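Local coordinates for Slr1257 protein (Synechocystis sp. PCC 6803 substr. Kazusa, PDB 1IIT) that forms the ligand-binding core of what is probably a ligand-gated ion channel, and closes its two lobes around amino acids such as L-serine and L-glutamate, at residues P72-P77 with S186-G191. Sequence-based numbering, arbitrary orientation.
Sequences PISVTP and SLEPYG. With SER (serine), chain B.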
ATOM      1  N   PRO A  72      14.336  -0.105   1.320  1.00 12.12           N
ATOM      2  CA  PRO A  72      13.170   0.574   1.898  1.00 11.29           C
ATOM      3  C   PRO A  72      12.968   1.886   1.145  1.00 11.15           C
ATOM      4  O   PRO A  72      13.171   2.967   1.692  1.00 13.10           O
ATOM      5  CB  PRO A  72      13.601   0.814   3.342  1.00 11.36           C
ATOM      6  CG  PRO A  72      15.074   1.028   3.220  1.00 12.90           C
ATOM      7  CD  PRO A  72      15.482  -0.059   2.247  1.00 14.42           C
ATOM      8  N   ILE A  73      12.590   1.765  -0.126  1.00  9.91           N
ATOM      9  CA  ILE A  73      12.381   2.907  -1.012  1.00  9.38           C
ATOM     10  C   ILE A  73      10.931   3.388  -1.000  1.00 10.38           C
ATOM     11  O   ILE A  73      10.026   2.684  -1.447  1.00  8.57           O
ATOM     12  CB  ILE A  73      12.807   2.541  -2.454  1.00 10.62           C
ATOM     13  CG1 ILE A  73      14.224   1.952  -2.427  1.00 12.07           C
ATOM     14  CG2 ILE A  73      12.769   3.769  -3.355  1.00  7.08           C
ATOM     15  CD1 ILE A  73      14.579   1.158  -3.645  1.00 13.62           C
ATOM     16  N   SER A  74      10.713   4.580  -0.451  1.00  9.33           N
ATOM     17  CA  SER A  74       9.377   5.155  -0.384  1.00  8.10           C
ATOM     18  C   SER A  74       8.860   5.480  -1.778  1.00  8.12           C
ATOM     19  O   SER A  74       9.591   6.030  -2.607  1.00  7.42           O
ATOM     20  CB  SER A  74       9.387   6.432   0.445  1.00  5.59           C
ATOM     21  OG  SER A  74       9.822   6.167   1.759  1.00 10.43           O
ATOM     22  N   VAL A  75       7.614   5.094  -2.036  1.00  9.00           N
ATOM     23  CA  VAL A  75       6.963   5.366  -3.316  1.00 10.33           C
ATOM     24  C   VAL A  75       6.346   6.748  -3.173  1.00 10.64           C
ATOM     25  O   VAL A  75       5.353   6.921  -2.465  1.00 14.32           O
ATOM     26  CB  VAL A  75       5.835   4.359  -3.622  1.00  9.49           C
ATOM     27  CG1 VAL A  75       5.336   4.557  -5.050  1.00  8.62           C
ATOM     28  CG2 VAL A  75       6.318   2.922  -3.412  1.00  9.78           C
ATOM     29  N   THR A  76       6.970   7.730  -3.817  1.00 10.44           N
ATOM     30  CA  THR A  76       6.523   9.121  -3.773  1.00 12.15           C
ATOM     31  C   THR A  76       6.195   9.615  -5.186  1.00 13.96           C
ATOM     32  O   THR A  76       6.723   9.083  -6.168  1.00 13.45           O
ATOM     33  CB  THR A  76       7.620  10.048  -3.194  1.00  9.00           C
ATOM     34  OG1 THR A  76       8.697  10.157  -4.134  1.00 10.88           O
ATOM     35  CG2 THR A  76       8.155   9.498  -1.877  1.00 10.06           C
ATOM     36  N   PRO A  77       5.338  10.645  -5.304  1.00 14.33           N
ATOM     37  CA  PRO A  77       4.941  11.216  -6.601  1.00 15.84           C
ATOM     38  C   PRO A  77       6.157  11.666  -7.423  1.00 16.52           C
ATOM     39  O   PRO A  77       6.243  11.404  -8.618  1.00 14.36           O
ATOM     40  CB  PRO A  77       4.093  12.423  -6.195  1.00 13.02           C
ATOM     41  CG  PRO A  77       3.518  12.018  -4.879  1.00 17.03           C
ATOM     42  CD  PRO A  77       4.669  11.345  -4.192  1.00 15.61           C
ATOM     43  N   SER A 186       4.529  11.053   8.579  1.00 26.43           N
ATOM     44  CA  SER A 186       3.830  10.520   7.412  1.00 24.13           C
ATOM     45  C   SER A 186       3.850   8.998   7.411  1.00 23.16           C
ATOM     46  O   SER A 186       4.503   8.372   8.237  1.00 23.45           O
ATOM     47  CB  SER A 186       4.464  11.012   6.115  1.00 30.56           C
ATOM     48  OG  SER A 186       5.626  10.269   5.806  1.00 38.36           O
ATOM     49  N   LEU A 187       3.095   8.422   6.486  1.00 21.31           N
ATOM     50  CA  LEU A 187       3.017   6.978   6.305  1.00 22.31           C
ATOM     51  C   LEU A 187       3.340   6.789   4.835  1.00 22.79           C
ATOM     52  O   LEU A 187       2.681   7.363   3.965  1.00 21.29           O
ATOM     53  CB  LEU A 187       1.619   6.464   6.626  1.00 24.73           C
ATOM     54  CG  LEU A 187       1.503   5.842   8.014  1.00 35.56           C
ATOM     55  CD1 LEU A 187       0.090   6.025   8.554  1.00 35.78           C
ATOM     56  CD2 LEU A 187       1.908   4.353   7.949  1.00 36.35           C
ATOM     57  N   GLU A 188       4.399   6.037   4.566  1.00 16.57           N
ATOM     58  CA  GLU A 188       4.849   5.825   3.204  1.00 18.83           C
ATOM     59  C   GLU A 188       5.058   4.369   2.857  1.00 16.80           C
ATOM     60  O   GLU A 188       5.642   3.613   3.632  1.00 19.11           O
ATOM     61  CB  GLU A 188       6.178   6.555   2.992  1.00 18.73           C
ATOM     62  CG  GLU A 188       6.166   7.990   3.462  1.00 23.80           C
ATOM     63  CD  GLU A 188       7.484   8.703   3.260  1.00 23.99           C
ATOM     64  OE1 GLU A 188       8.551   8.054   3.180  1.00 26.78           O
ATOM     65  OE2 GLU A 188       7.455   9.938   3.191  1.00 30.06           O
ATOM     66  N   PRO A 189       4.577   3.951   1.677  1.00 14.92           N
ATOM     67  CA  PRO A 189       4.764   2.555   1.283  1.00 12.91           C
ATOM     68  C   PRO A 189       6.168   2.359   0.687  1.00 12.81           C
ATOM     69  O   PRO A 189       6.752   3.300   0.143  1.00 10.80           O
ATOM     70  CB  PRO A 189       3.663   2.356   0.240  1.00 12.94           C
ATOM     71  CG  PRO A 189       3.561   3.685  -0.411  1.00 13.07           C
ATOM     72  CD  PRO A 189       3.673   4.655   0.749  1.00 13.82           C
ATOM     73  N   TYR A 190       6.735   1.167   0.865  1.00 10.92           N
ATOM     74  CA  TYR A 190       8.051   0.837   0.311  1.00 11.53           C
ATOM     75  C   TYR A 190       7.836  -0.065  -0.900  1.00 10.80           C
ATOM     76  O   TYR A 190       7.008  -0.962  -0.856  1.00 11.03           O
ATOM     77  CB  TYR A 190       8.907   0.029   1.295  1.00  9.90           C
ATOM     78  CG  TYR A 190       9.453   0.749   2.502  1.00 12.69           C
ATOM     79  CD1 TYR A 190       9.980   0.018   3.564  1.00 11.43           C
ATOM     80  CD2 TYR A 190       9.468   2.144   2.591  1.00 12.57           C
ATOM     81  CE1 TYR A 190      10.503   0.641   4.678  1.00  9.48           C
ATOM     82  CE2 TYR A 190       9.997   2.785   3.717  1.00 11.94           C
ATOM     83  CZ  TYR A 190      10.513   2.016   4.757  1.00 15.18           C
ATOM     84  OH  TYR A 190      11.011   2.603   5.902  1.00 16.36           O
ATOM     85  N   GLY A 191       8.604   0.167  -1.960  1.00 11.45           N
ATOM     86  CA  GLY A 191       8.522  -0.658  -3.154  1.00 10.15           C
ATOM     87  C   GLY A 191       9.907  -0.779  -3.773  1.00 14.31           C
ATOM     88  O   GLY A 191      10.874  -0.194  -3.269  1.00 15.41           O
TER
HETATM   89  N   SER B 999      12.486   5.323   2.968  1.00 16.98           N
HETATM   90  CA  SER B 999      13.500   6.395   2.756  1.00 20.37           C
HETATM   91  C   SER B 999      13.289   7.045   1.399  1.00 18.43           C
HETATM   92  O   SER B 999      12.744   6.364   0.515  1.00 16.34           O
HETATM   93  CB  SER B 999      14.910   5.812   2.839  1.00 17.97           C
HETATM   94  OG  SER B 999      15.124   5.228   4.105  1.00 24.09           O
HETATM   95  OXT SER B 999      13.673   8.213   1.230  1.00 18.86           O
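The ring of Tyr190 carries Pro72 on one face: Pro72 CB stands 3.7 Å from the ring centroid, 23° off the normal and displaced toward the rim, a CH-pi contact. Near the ring plane, at its edge, lies Ser74 OG, while the amino N of the bound serine approaches Tyr190 CE2 obliquely. Phe16 meets the same ring edge-to-face, Phe92 meets it with the planes about 25° apart, and Tyr190 OH bonds to Asp162 and Ser94, so the ring is held at its rim as well as by packing. The carboxylate of Glu188 receives Ser74 OG at OE1 over 2.7 Å, on the anti side and 31° out of its plane. Thr126 OG1 also bonds OE1, and Trp130 NE1 bonds OE2. With OG anti to the carbonyl carbon (chi1 -60°), the Ser74 hydroxyl stands between Glu188 OE1 and the ligand amino group, donating to the first and accepting from SER N at 3.0 Å. Pro72 O takes another bond from SER N at 2.8 Å, while Ser74 N donates to the ligand carboxylate at SER O. Behind the pocket the backbones pair antiparallel about Ser74 and Tyr190: Gly191 N reaches Ile73 O at 2.9 Å, and Val75 N reaches Pro189 O at 3.0 Å. Val75 CB packs on Pro189 CG; Tyr213 of the second subunit packs on Pro189 and bonds Val75 O through its OH. Strand 178-195 is thereby tied to the chain just past the corner at Pro72, in a fold shared with periplasmic binding proteins. Two oxygens from 72-77 grip the ligand ammonium, and Asp162 bonds the ligand too, probably there; Glu188, a second-shell residue behind Ser74, fixes that hydroxyl's direction and, if ionised, probably makes its oxygen a better acceptor for the amino group common to amino-acid ligands.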